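Local coordinates for protein dihydrodipicolinate synthase (Oceanobacillus iheyensis HTE831, PDB 3D0C) that probably catalyses the formation of 4-hydroxy-tetrahydrodipicolinate from pyruvate and aspartate semialdehyde in lysine biosynthesis, at residues K33-N38 with K68-R73; L62-A67 with I88-D93; N171-V176 with Y204-V209. The protein carries 1 engineered substitution. All coordinates share one frame; numbering follows the deposited sequence.

Contact 1: residues K33-N38 with K68-R73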
ATOM      1  N   LYS A  33      -5.818  14.344  23.704  1.00 30.52           N
ATOM      2  CA  LYS A  33      -4.990  15.106  24.634  1.00 31.59           C
ATOM      3  C   LYS A  33      -3.528  14.855  24.258  1.00 29.54           C
ATOM      4  O   LYS A  33      -2.751  15.795  24.078  1.00 28.29           O
ATOM      5  CB  LYS A  33      -5.244  14.630  26.070  1.00 34.75           C
ATOM      6  CG  LYS A  33      -5.066  15.700  27.147  1.00 41.16           C
ATOM      7  CD  LYS A  33      -3.664  16.280  27.167  1.00 45.42           C
ATOM      8  CE  LYS A  33      -3.513  17.286  28.302  1.00 48.94           C
ATOM      9  NZ  LYS A  33      -2.223  18.021  28.248  1.00 50.90           N
ATOM     10  N   GLY A  34      -3.169  13.576  24.141  1.00 27.09           N
ATOM     11  CA  GLY A  34      -1.810  13.202  23.785  1.00 27.42           C
ATOM     12  C   GLY A  34      -1.373  13.826  22.474  1.00 27.83           C
ATOM     13  O   GLY A  34      -0.222  14.257  22.334  1.00 28.58           O
ATOM     14  N   LEU A  35      -2.289  13.870  21.507  1.00 27.63           N
ATOM     15  CA  LEU A  35      -2.004  14.457  20.203  1.00 27.42           C
ATOM     16  C   LEU A  35      -1.733  15.951  20.332  1.00 27.46           C
ATOM     17  O   LEU A  35      -0.770  16.470  19.753  1.00 25.35           O
ATOM     18  CB  LEU A  35      -3.181  14.241  19.243  1.00 29.29           C
ATOM     19  CG  LEU A  35      -3.074  14.980  17.903  1.00 31.92           C
ATOM     20  CD1 LEU A  35      -1.760  14.611  17.229  1.00 33.63           C
ATOM     21  CD2 LEU A  35      -4.258  14.633  17.004  1.00 33.07           C
ATOM     22  N   ASP A  36      -2.590  16.649  21.076  1.00 25.53           N
ATOM     23  CA  ASP A  36      -2.407  18.085  21.260  1.00 26.48           C
ATOM     24  C   ASP A  36      -1.033  18.341  21.882  1.00 25.85           C
ATOM     25  O   ASP A  36      -0.310  19.250  21.467  1.00 23.54           O
ATOM     26  CB  ASP A  36      -3.513  18.673  22.159  1.00 29.54           C
ATOM     27  CG  ASP A  36      -4.832  18.924  21.405  1.00 34.24           C
ATOM     28  OD1 ASP A  36      -4.882  18.731  20.170  1.00 34.38           O
ATOM     29  OD2 ASP A  36      -5.824  19.328  22.055  1.00 32.27           O
ATOM     30  N   ASP A  37      -0.672  17.523  22.864  1.00 24.63           N
ATOM     31  CA  ASP A  37       0.603  17.664  23.549  1.00 25.74           C
ATOM     32  C   ASP A  37       1.805  17.343  22.678  1.00 24.40           C
ATOM     33  O   ASP A  37       2.877  17.924  22.857  1.00 20.36           O
ATOM     34  CB  ASP A  37       0.630  16.783  24.791  1.00 27.13           C
ATOM     35  CG  ASP A  37      -0.350  17.255  25.845  1.00 32.02           C
ATOM     36  OD1 ASP A  37      -0.748  18.438  25.789  1.00 32.42           O
ATOM     37  OD2 ASP A  37      -0.711  16.451  26.728  1.00 30.47           O
ATOM     38  N   ASN A  38       1.639  16.413  21.749  1.00 23.71           N
ATOM     39  CA  ASN A  38       2.751  16.075  20.873  1.00 25.74           C
ATOM     40  C   ASN A  38       2.996  17.243  19.921  1.00 25.10           C
ATOM     41  O   ASN A  38       4.142  17.597  19.632  1.00 24.13           O
ATOM     42  CB  ASN A  38       2.450  14.803  20.080  1.00 27.43           C
ATOM     43  CG  ASN A  38       3.514  14.504  19.044  1.00 29.78           C
ATOM     44  OD1 ASN A  38       4.699  14.408  19.366  1.00 27.43           O
ATOM     45  ND2 ASN A  38       3.098  14.363  17.793  1.00 26.96           N
ATOM     46  N   LYS A  68      -9.486  12.783   8.721  1.00 17.40           N
ATOM     47  CA  LYS A  68      -9.906  14.167   8.565  1.00 20.46           C
ATOM     48  C   LYS A  68      -9.863  14.858   9.933  1.00 20.25           C
ATOM     49  O   LYS A  68      -9.436  16.011  10.039  1.00 19.22           O
ATOM     50  CB  LYS A  68     -11.325  14.234   7.998  1.00 22.46           C
ATOM     51  CG  LYS A  68     -11.456  13.664   6.597  1.00 23.44           C
ATOM     52  CD  LYS A  68     -12.905  13.659   6.162  1.00 28.68           C
ATOM     53  CE  LYS A  68     -13.050  13.154   4.740  1.00 31.11           C
ATOM     54  NZ  LYS A  68     -14.483  13.018   4.366  1.00 33.86           N
ATOM     55  N   GLN A  69     -10.297  14.149  10.975  1.00 19.75           N
ATOM     56  CA  GLN A  69     -10.302  14.716  12.326  1.00 23.94           C
ATOM     57  C   GLN A  69      -8.895  15.073  12.811  1.00 23.97           C
ATOM     58  O   GLN A  69      -8.699  16.104  13.454  1.00 22.81           O
ATOM     59  CB  GLN A  69     -10.955  13.747  13.317  1.00 25.02           C
ATOM     60  CG  GLN A  69     -12.427  13.461  13.045  1.00 32.33           C
ATOM     61  CD  GLN A  69     -13.082  12.661  14.158  1.00 36.45           C
ATOM     62  OE1 GLN A  69     -12.586  11.606  14.562  1.00 38.05           O
ATOM     63  NE2 GLN A  69     -14.206  13.160  14.658  1.00 39.47           N
ATOM     64  N   VAL A  70      -7.921  14.219  12.509  1.00 21.02           N
ATOM     65  CA  VAL A  70      -6.542  14.480  12.910  1.00 21.54           C
ATOM     66  C   VAL A  70      -6.001  15.700  12.174  1.00 20.83           C
ATOM     67  O   VAL A  70      -5.433  16.604  12.786  1.00 21.13           O
ATOM     68  CB  VAL A  70      -5.623  13.267  12.616  1.00 24.19           C
ATOM     69  CG1 VAL A  70      -4.173  13.617  12.932  1.00 24.05           C
ATOM     70  CG2 VAL A  70      -6.066  12.070  13.443  1.00 22.56           C
ATOM     71  N   ALA A  71      -6.185  15.737  10.861  1.00 19.48           N
ATOM     72  CA  ALA A  71      -5.704  16.868  10.079  1.00 19.76           C
ATOM     73  C   ALA A  71      -6.335  18.155  10.607  1.00 19.40           C
ATOM     74  O   ALA A  71      -5.646  19.148  10.860  1.00 20.60           O
ATOM     75  CB  ALA A  71      -6.051  16.677   8.603  1.00 17.98           C
ATOM     76  N   THR A  72      -7.652  18.128  10.779  1.00 19.95           N
ATOM     77  CA  THR A  72      -8.373  19.290  11.271  1.00 20.68           C
ATOM     78  C   THR A  72      -7.824  19.731  12.625  1.00 21.60           C
ATOM     79  O   THR A  72      -7.495  20.909  12.824  1.00 22.24           O
ATOM     80  CB  THR A  72      -9.885  18.978  11.386  1.00 19.98           C
ATOM     81  OG1 THR A  72     -10.420  18.751  10.074  1.00 22.51           O
ATOM     82  CG2 THR A  72     -10.632  20.134  12.032  1.00 21.45           C
ATOM     83  N   ARG A  73      -7.712  18.770  13.537  1.00 23.10           N
ATOM     84  CA  ARG A  73      -7.219  19.010  14.896  1.00 22.84           C
ATOM     85  C   ARG A  73      -5.833  19.653  14.914  1.00 24.66           C
ATOM     86  O   ARG A  73      -5.600  20.659  15.595  1.00 21.75           O
ATOM     87  CB  ARG A  73      -7.154  17.688  15.658  1.00 25.17           C
ATOM     88  CG  ARG A  73      -6.730  17.818  17.113  1.00 28.68           C
ATOM     89  CD  ARG A  73      -7.913  18.227  17.977  1.00 33.32           C
ATOM     90  NE  ARG A  73      -7.642  18.053  19.401  1.00 36.95           N
ATOM     91  CZ  ARG A  73      -8.586  18.024  20.336  1.00 40.12           C
ATOM     92  NH1 ARG A  73      -9.860  18.157  19.990  1.00 38.92           N
ATOM     93  NH2 ARG A  73      -8.259  17.861  21.612  1.00 39.34           N
TER
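Helical segments 33-38 and 68-73, which meet through L35 and D36 on one and V70 and R73 on the other, run in broadly the same sense, with their axes inclined at 42° and 11.4 Å apart at closest approach. The CA atoms of D36 and R73 lie 8.0 Å from each other, a gap closed chiefly by the long side chain of R73. Its CG stands anti to the backbone N (chi1 -177°), heading for the other helix, and a bend at chi2 turns the guanidinium to D36. There NE donates to OD1 of D36 at 2.9 Å, a little out of both planes, while NH2 makes a weak, bent bond of 2.9 Å to OD2 of the same carboxylate. One good and one weak bond, with the planes 20° apart, probably limit how far either group can turn. The aliphatic part of the arginine also packs: its CG is 4.0 Å from CD2 of L35, and that same methyl meets CG1 of V70 at 4.2 Å. A buried apolar contact is thus bordered by a partly exposed salt bridge, joining helices 32-44 and 64-78, two successive outer helices of the TIM barrel.

Contact 2: residues L62-A67 with I88-D93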
ATOM      1  N   LEU A  62      -5.875   4.589  10.355  1.00 17.81           N
ATOM      2  CA  LEU A  62      -7.005   5.466  10.646  1.00 18.65           C
ATOM      3  C   LEU A  62      -8.089   5.327   9.588  1.00 18.19           C
ATOM      4  O   LEU A  62      -7.791   5.080   8.414  1.00 16.69           O
ATOM      5  CB  LEU A  62      -6.545   6.928  10.666  1.00 21.84           C
ATOM      6  CG  LEU A  62      -5.372   7.332  11.566  1.00 22.30           C
ATOM      7  CD1 LEU A  62      -5.080   8.805  11.370  1.00 21.75           C
ATOM      8  CD2 LEU A  62      -5.709   7.043  13.028  1.00 20.50           C
ATOM      9  N   THR A  63      -9.345   5.473  10.002  1.00 17.04           N
ATOM     10  CA  THR A  63     -10.450   5.421   9.052  1.00 17.18           C
ATOM     11  C   THR A  63     -10.371   6.782   8.372  1.00 17.56           C
ATOM     12  O   THR A  63      -9.616   7.654   8.816  1.00 16.15           O
ATOM     13  CB  THR A  63     -11.831   5.318   9.744  1.00 18.06           C
ATOM     14  OG1 THR A  63     -12.023   6.457  10.589  1.00 17.90           O
ATOM     15  CG2 THR A  63     -11.941   4.041  10.568  1.00 18.52           C
ATOM     16  N   ILE A  64     -11.138   6.968   7.305  1.00 17.73           N
ATOM     17  CA  ILE A  64     -11.152   8.240   6.584  1.00 18.63           C
ATOM     18  C   ILE A  64     -11.648   9.347   7.519  1.00 19.56           C
ATOM     19  O   ILE A  64     -11.099  10.458   7.555  1.00 18.81           O
ATOM     20  CB  ILE A  64     -12.076   8.146   5.336  1.00 20.28           C
ATOM     21  CG1 ILE A  64     -11.453   7.209   4.296  1.00 23.66           C
ATOM     22  CG2 ILE A  64     -12.326   9.532   4.743  1.00 21.76           C
ATOM     23  CD1 ILE A  64     -10.080   7.643   3.794  1.00 27.47           C
ATOM     24  N   GLU A  65     -12.689   9.040   8.282  1.00 20.76           N
ATOM     25  CA  GLU A  65     -13.245  10.007   9.222  1.00 22.12           C
ATOM     26  C   GLU A  65     -12.205  10.447  10.262  1.00 21.39           C
ATOM     27  O   GLU A  65     -12.071  11.638  10.560  1.00 19.86           O
ATOM     28  CB  GLU A  65     -14.453   9.397   9.923  1.00 26.04           C
ATOM     29  CG  GLU A  65     -15.067  10.272  10.982  1.00 30.83           C
ATOM     30  CD  GLU A  65     -16.146   9.536  11.747  1.00 35.40           C
ATOM     31  OE1 GLU A  65     -15.824   8.484  12.344  1.00 40.68           O
ATOM     32  OE2 GLU A  65     -17.308   9.997  11.751  1.00 36.10           O
ATOM     33  N   GLU A  66     -11.478   9.483  10.819  1.00 20.92           N
ATOM     34  CA  GLU A  66     -10.455   9.798  11.809  1.00 21.38           C
ATOM     35  C   GLU A  66      -9.324  10.611  11.190  1.00 18.18           C
ATOM     36  O   GLU A  66      -8.785  11.505  11.832  1.00 18.08           O
ATOM     37  CB  GLU A  66      -9.870   8.519  12.417  1.00 24.35           C
ATOM     38  CG  GLU A  66     -10.856   7.661  13.176  1.00 27.80           C
ATOM     39  CD  GLU A  66     -10.196   6.418  13.733  1.00 30.34           C
ATOM     40  OE1 GLU A  66      -9.575   5.675  12.943  1.00 28.49           O
ATOM     41  OE2 GLU A  66     -10.292   6.185  14.954  1.00 28.39           O
ATOM     42  N   ALA A  67      -8.958  10.307   9.950  1.00 16.65           N
ATOM     43  CA  ALA A  67      -7.877  11.044   9.300  1.00 17.00           C
ATOM     44  C   ALA A  67      -8.251  12.514   9.126  1.00 17.43           C
ATOM     45  O   ALA A  67      -7.433  13.406   9.359  1.00 20.85           O
ATOM     46  CB  ALA A  67      -7.535  10.411   7.945  1.00 13.77           C
ATOM     47  N   ILE A  88      -2.435  12.912   2.304  1.00 10.95           N
ATOM     48  CA  ILE A  88      -3.600  12.344   1.639  1.00 14.86           C
ATOM     49  C   ILE A  88      -3.164  11.143   0.796  1.00 14.09           C
ATOM     50  O   ILE A  88      -1.990  11.008   0.448  1.00 13.65           O
ATOM     51  CB  ILE A  88      -4.298  13.387   0.716  1.00 14.50           C
ATOM     52  CG1 ILE A  88      -3.327  13.877  -0.361  1.00 15.50           C
ATOM     53  CG2 ILE A  88      -4.779  14.578   1.552  1.00 16.72           C
ATOM     54  CD1 ILE A  88      -3.950  14.843  -1.364  1.00 13.21           C
ATOM     55  N   GLY A  89      -4.117  10.274   0.479  1.00 13.79           N
ATOM     56  CA  GLY A  89      -3.809   9.099  -0.310  1.00 13.94           C
ATOM     57  C   GLY A  89      -5.059   8.392  -0.811  1.00 15.69           C
ATOM     58  O   GLY A  89      -6.141   8.982  -0.869  1.00 15.57           O
ATOM     59  N   TYR A  90      -4.886   7.131  -1.189  1.00 15.10           N
ATOM     60  CA  TYR A  90      -5.954   6.279  -1.688  1.00 17.01           C
ATOM     61  C   TYR A  90      -6.324   6.616  -3.135  1.00 17.80           C
ATOM     62  O   TYR A  90      -5.498   7.159  -3.880  1.00 14.69           O
ATOM     63  CB  TYR A  90      -7.173   6.375  -0.757  1.00 19.69           C
ATOM     64  CG  TYR A  90      -6.868   5.984   0.686  1.00 23.20           C
ATOM     65  CD1 TYR A  90      -6.367   4.718   0.995  1.00 26.32           C
ATOM     66  CD2 TYR A  90      -7.101   6.873   1.745  1.00 26.19           C
ATOM     67  CE1 TYR A  90      -6.107   4.337   2.326  1.00 29.24           C
ATOM     68  CE2 TYR A  90      -6.845   6.502   3.079  1.00 28.71           C
ATOM     69  CZ  TYR A  90      -6.352   5.236   3.361  1.00 30.08           C
ATOM     70  OH  TYR A  90      -6.126   4.865   4.673  1.00 29.76           O
ATOM     71  N   SER A  91      -7.548   6.280  -3.536  1.00 13.07           N
ATOM     72  CA  SER A  91      -8.006   6.539  -4.907  1.00 15.97           C
ATOM     73  C   SER A  91      -8.026   8.045  -5.200  1.00 17.31           C
ATOM     74  O   SER A  91      -8.086   8.856  -4.280  1.00 16.84           O
ATOM     75  CB  SER A  91      -9.405   5.960  -5.109  1.00 12.83           C
ATOM     76  OG  SER A  91     -10.392   6.794  -4.512  1.00 15.98           O
ATOM     77  N   VAL A  92      -8.003   8.416  -6.475  1.00 18.61           N
ATOM     78  CA  VAL A  92      -7.989   9.827  -6.835  1.00 20.32           C
ATOM     79  C   VAL A  92      -9.065  10.657  -6.138  1.00 19.04           C
ATOM     80  O   VAL A  92      -8.761  11.709  -5.575  1.00 20.13           O
ATOM     81  CB  VAL A  92      -8.116  10.020  -8.365  1.00 20.86           C
ATOM     82  CG1 VAL A  92      -8.201  11.504  -8.694  1.00 23.69           C
ATOM     83  CG2 VAL A  92      -6.911   9.400  -9.059  1.00 20.69           C
ATOM     84  N   ASP A  93     -10.313  10.191  -6.179  1.00 18.58           N
ATOM     85  CA  ASP A  93     -11.425  10.912  -5.562  1.00 17.71           C
ATOM     86  C   ASP A  93     -11.323  10.964  -4.044  1.00 17.53           C
ATOM     87  O   ASP A  93     -11.739  11.937  -3.411  1.00 16.85           O
ATOM     88  CB  ASP A  93     -12.757  10.265  -5.965  1.00 20.97           C
ATOM     89  CG  ASP A  93     -13.165  10.603  -7.392  1.00 25.05           C
ATOM     90  OD1 ASP A  93     -12.352  11.198  -8.124  1.00 28.15           O
ATOM     91  OD2 ASP A  93     -14.301  10.263  -7.777  1.00 28.56           O
TER
HETATM   92  O   HOH W   1      -6.511   6.554   6.550  1.00 27.50           O
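I64 and Y90 lie alongside with their chains running opposite ways, and the terminal methyl of the isoleucine does the touching: CD1 is 3.5 Å from CE2 of the tyrosine and 3.7 Å from CD2, approaching the ring obliquely. CG1 of I64 lies beside the backbone N (chi1 -69°), and a bend at chi2 (-60°) brings CD1 to the ring. At the far end of the tyrosine a water joins the two segments. It accepts the phenolic proton, 2.6 Å from Y90 OH, and donates to the carbonyl O of L62 at 2.7 Å. This water sits in the plane of the ring, at its edge, and spans an OH and a carbonyl that are too far apart to bond directly. The rings of F59 and Y60 meet that of Y90, and L98 packs against it. Y90 of the second subunit also meets this ring, the two planes about 90° apart, and S91 of that subunit packs on T63. Both segments belong to connections that leave barrel strands for the following outer helices, as in a TIM barrel: L62 precedes helix 64-78, and Y90 lies between strand 83-88 and helix 92-104. The start of helix 64-78 is fixed by a capping box, in which E66 N donates to T63 OG1 at 3.1 Å and T63 N donates to E66 OE1 at 3.0 Å, on the anti lone pair of that oxygen. R279 adds a salt bridge to the same carboxylate oxygen, tying a distant loop to the helix end.

Contact 3: residues N171-V176 with Y204-V209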
ATOM      1  N   ASN A 171      16.639   5.881  -1.594  1.00 12.59           N
ATOM      2  CA  ASN A 171      18.026   6.049  -1.173  1.00 15.68           C
ATOM      3  C   ASN A 171      19.069   5.673  -2.216  1.00 15.47           C
ATOM      4  O   ASN A 171      19.961   4.859  -1.980  1.00 17.49           O
ATOM      5  CB  ASN A 171      18.274   5.317   0.149  1.00 17.85           C
ATOM      6  CG  ASN A 171      17.494   5.937   1.300  1.00 20.48           C
ATOM      7  OD1 ASN A 171      17.320   7.161   1.356  1.00 19.54           O
ATOM      8  ND2 ASN A 171      17.027   5.104   2.223  1.00 19.10           N
ATOM      9  N   ASP A 172      18.952   6.308  -3.377  1.00 15.63           N
ATOM     10  CA  ASP A 172      19.866   6.093  -4.493  1.00 15.65           C
ATOM     11  C   ASP A 172      20.473   7.471  -4.721  1.00 17.01           C
ATOM     12  O   ASP A 172      19.866   8.331  -5.363  1.00 15.32           O
ATOM     13  CB  ASP A 172      19.076   5.631  -5.721  1.00 17.43           C
ATOM     14  CG  ASP A 172      19.955   5.372  -6.933  1.00 21.03           C
ATOM     15  OD1 ASP A 172      20.980   6.068  -7.096  1.00 20.86           O
ATOM     16  OD2 ASP A 172      19.604   4.482  -7.742  1.00 19.48           O
ATOM     17  N   ILE A 173      21.674   7.675  -4.185  1.00 16.11           N
ATOM     18  CA  ILE A 173      22.333   8.965  -4.280  1.00 16.89           C
ATOM     19  C   ILE A 173      22.623   9.403  -5.705  1.00 16.86           C
ATOM     20  O   ILE A 173      22.705  10.606  -5.966  1.00 17.82           O
ATOM     21  CB  ILE A 173      23.634   8.998  -3.420  1.00 20.53           C
ATOM     22  CG1 ILE A 173      23.956  10.440  -3.055  1.00 24.06           C
ATOM     23  CG2 ILE A 173      24.799   8.361  -4.158  1.00 21.88           C
ATOM     24  CD1 ILE A 173      22.983  11.029  -2.067  1.00 28.12           C
ATOM     25  N   GLN A 174      22.775   8.455  -6.629  1.00 15.92           N
ATOM     26  CA  GLN A 174      23.018   8.827  -8.024  1.00 15.92           C
ATOM     27  C   GLN A 174      21.731   9.459  -8.572  1.00 16.34           C
ATOM     28  O   GLN A 174      21.762  10.519  -9.201  1.00 14.97           O
ATOM     29  CB  GLN A 174      23.367   7.600  -8.869  1.00 17.85           C
ATOM     30  CG  GLN A 174      24.639   6.848  -8.473  1.00 20.24           C
ATOM     31  CD  GLN A 174      25.915   7.628  -8.753  1.00 23.59           C
ATOM     32  OE1 GLN A 174      25.951   8.499  -9.626  1.00 21.46           O
ATOM     33  NE2 GLN A 174      26.977   7.305  -8.022  1.00 20.40           N
ATOM     34  N   ARG A 175      20.601   8.794  -8.340  1.00 14.82           N
ATOM     35  CA  ARG A 175      19.309   9.281  -8.813  1.00 17.56           C
ATOM     36  C   ARG A 175      18.903  10.610  -8.195  1.00 17.62           C
ATOM     37  O   ARG A 175      18.375  11.482  -8.887  1.00 15.39           O
ATOM     38  CB  ARG A 175      18.199   8.258  -8.536  1.00 17.01           C
ATOM     39  CG  ARG A 175      18.172   7.100  -9.511  1.00 22.01           C
ATOM     40  CD  ARG A 175      17.004   6.152  -9.264  1.00 23.58           C
ATOM     41  NE  ARG A 175      15.698   6.774  -9.476  1.00 26.83           N
ATOM     42  CZ  ARG A 175      14.559   6.091  -9.575  1.00 31.05           C
ATOM     43  NH1 ARG A 175      14.571   4.768  -9.483  1.00 29.29           N
ATOM     44  NH2 ARG A 175      13.410   6.724  -9.762  1.00 30.25           N
ATOM     45  N   VAL A 176      19.133  10.769  -6.894  1.00 18.42           N
ATOM     46  CA  VAL A 176      18.742  12.009  -6.252  1.00 20.01           C
ATOM     47  C   VAL A 176      19.521  13.176  -6.820  1.00 19.57           C
ATOM     48  O   VAL A 176      18.970  14.260  -7.015  1.00 18.66           O
ATOM     49  CB  VAL A 176      18.924  11.967  -4.710  1.00 22.93           C
ATOM     50  CG1 VAL A 176      20.388  11.833  -4.336  1.00 24.26           C
ATOM     51  CG2 VAL A 176      18.333  13.229  -4.107  1.00 25.17           C
ATOM     52  N   TYR A 204      21.883  16.225   1.279  1.00 15.47           N
ATOM     53  CA  TYR A 204      22.240  17.641   1.337  1.00 19.21           C
ATOM     54  C   TYR A 204      23.421  17.946   0.442  1.00 19.57           C
ATOM     55  O   TYR A 204      23.426  18.946  -0.279  1.00 20.88           O
ATOM     56  CB  TYR A 204      22.576  18.061   2.770  1.00 23.40           C
ATOM     57  CG  TYR A 204      21.449  18.780   3.460  1.00 28.67           C
ATOM     58  CD1 TYR A 204      20.282  18.105   3.814  1.00 32.67           C
ATOM     59  CD2 TYR A 204      21.536  20.145   3.740  1.00 31.05           C
ATOM     60  CE1 TYR A 204      19.223  18.768   4.430  1.00 34.13           C
ATOM     61  CE2 TYR A 204      20.482  20.822   4.356  1.00 32.00           C
ATOM     62  CZ  TYR A 204      19.329  20.125   4.698  1.00 34.47           C
ATOM     63  OH  TYR A 204      18.277  20.769   5.307  1.00 34.32           O
ATOM     64  N   HIS A 205      24.430  17.087   0.492  1.00 21.48           N
ATOM     65  CA  HIS A 205      25.595  17.281  -0.351  1.00 22.27           C
ATOM     66  C   HIS A 205      25.151  17.244  -1.810  1.00 23.32           C
ATOM     67  O   HIS A 205      25.749  17.902  -2.663  1.00 22.77           O
ATOM     68  CB  HIS A 205      26.637  16.189  -0.098  1.00 25.79           C
ATOM     69  CG  HIS A 205      27.787  16.229  -1.052  1.00 28.64           C
ATOM     70  ND1 HIS A 205      28.684  17.278  -1.094  1.00 29.32           N
ATOM     71  CD2 HIS A 205      28.165  15.376  -2.032  1.00 28.79           C
ATOM     72  CE1 HIS A 205      29.558  17.068  -2.058  1.00 31.81           C
ATOM     73  NE2 HIS A 205      29.266  15.920  -2.646  1.00 31.72           N
ATOM     74  N   ALA A 206      24.090  16.483  -2.087  1.00 23.60           N
ATOM     75  CA  ALA A 206      23.566  16.352  -3.445  1.00 23.88           C
ATOM     76  C   ALA A 206      22.710  17.548  -3.874  1.00 24.46           C
ATOM     77  O   ALA A 206      22.522  17.785  -5.066  1.00 26.78           O
ATOM     78  CB  ALA A 206      22.765  15.044  -3.576  1.00 22.99           C
ATOM     79  N   GLY A 207      22.194  18.300  -2.909  1.00 23.65           N
ATOM     80  CA  GLY A 207      21.386  19.460  -3.243  1.00 23.93           C
ATOM     81  C   GLY A 207      20.096  19.627  -2.455  1.00 22.20           C
ATOM     82  O   GLY A 207      19.450  20.671  -2.548  1.00 21.50           O
ATOM     83  N   ALA A 208      19.707  18.616  -1.682  1.00 22.03           N
ATOM     84  CA  ALA A 208      18.478  18.710  -0.894  1.00 21.49           C
ATOM     85  C   ALA A 208      18.563  19.914   0.046  1.00 21.49           C
ATOM     86  O   ALA A 208      19.654  20.323   0.435  1.00 21.48           O
ATOM     87  CB  ALA A 208      18.254  17.421  -0.103  1.00 20.69           C
ATOM     88  N   VAL A 209      17.413  20.476   0.406  1.00 21.37           N
ATOM     89  CA  VAL A 209      17.369  21.652   1.270  1.00 23.02           C
ATOM     90  C   VAL A 209      16.657  21.427   2.600  1.00 22.78           C
ATOM     91  O   VAL A 209      16.483  22.360   3.385  1.00 24.01           O
ATOM     92  CB  VAL A 209      16.670  22.827   0.550  1.00 25.72           C
ATOM     93  CG1 VAL A 209      17.374  23.116  -0.773  1.00 26.86           C
ATOM     94  CG2 VAL A 209      15.201  22.489   0.308  1.00 25.23           C
TER
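V176 and A206 face each other across this contact, with their CA atoms 7.1 Å apart and both CB atoms directed at the opposite segment. From CB, which is 5.1 Å from CB of A206, the valine divides into two methyls. CG1, set between the backbone N and the carbonyl carbon (chi1 65°), comes closest, 4.1 Å from the alanine CB. CG2, anti to the backbone N, stays farther back, 4.8 Å from that CB of A206. F203 and Y168 also pack on this side chain, which is buried. One turn earlier, I173 adds its terminal CD1 at 4.3 Å from CB of A206. T177 and M180 touch A206 as well, so the alanine methyl packs against I173, V176, T177 and M180 on one face of the helix. The segments also hold two helix ends. D172 is the N-cap of helix 173-182: its OD1 accepts a bond of 3.0 Å from R175 N, which comes from well above the carboxylate plane, and a weaker one from Q174 N. On the other side, G207 takes a positive phi and closes helix 196-206 in a Schellman motif, donating from its N to the O of Y204 at 3.0 Å. Strand 163-168, which leads into helix 173-182, bears the predicted Schiff-base lysine K167. Helices 173-182 and 196-206 are successive outer helices of the TIM barrel, the start of one packed against the end of the next.

Overall arrangement
From the N terminus, contact 1 opens on helix 32-44 and closes on helix 64-78, spanning barrel strand 49-50. Contact 2 opens before that closure, at 62-67, and closes at 88-93 after strand 83-88, so the two loops cross and share helix 64-78. They also touch, V70 CG2 lying 4.0 Å from L62 CD1. Together they tie helices 32-44, 64-78 and the start of 92-104 along one side of the barrel, contact 2 lying at the subunit interface. Contact 3 follows in series: 171-176 and 204-209 enclose strand 190-193 and link helices 173-182 and 196-206 on the opposite side of the chain's centre, its centre about 33 Å from that of contact 1 and 30 Å from that of contact 2.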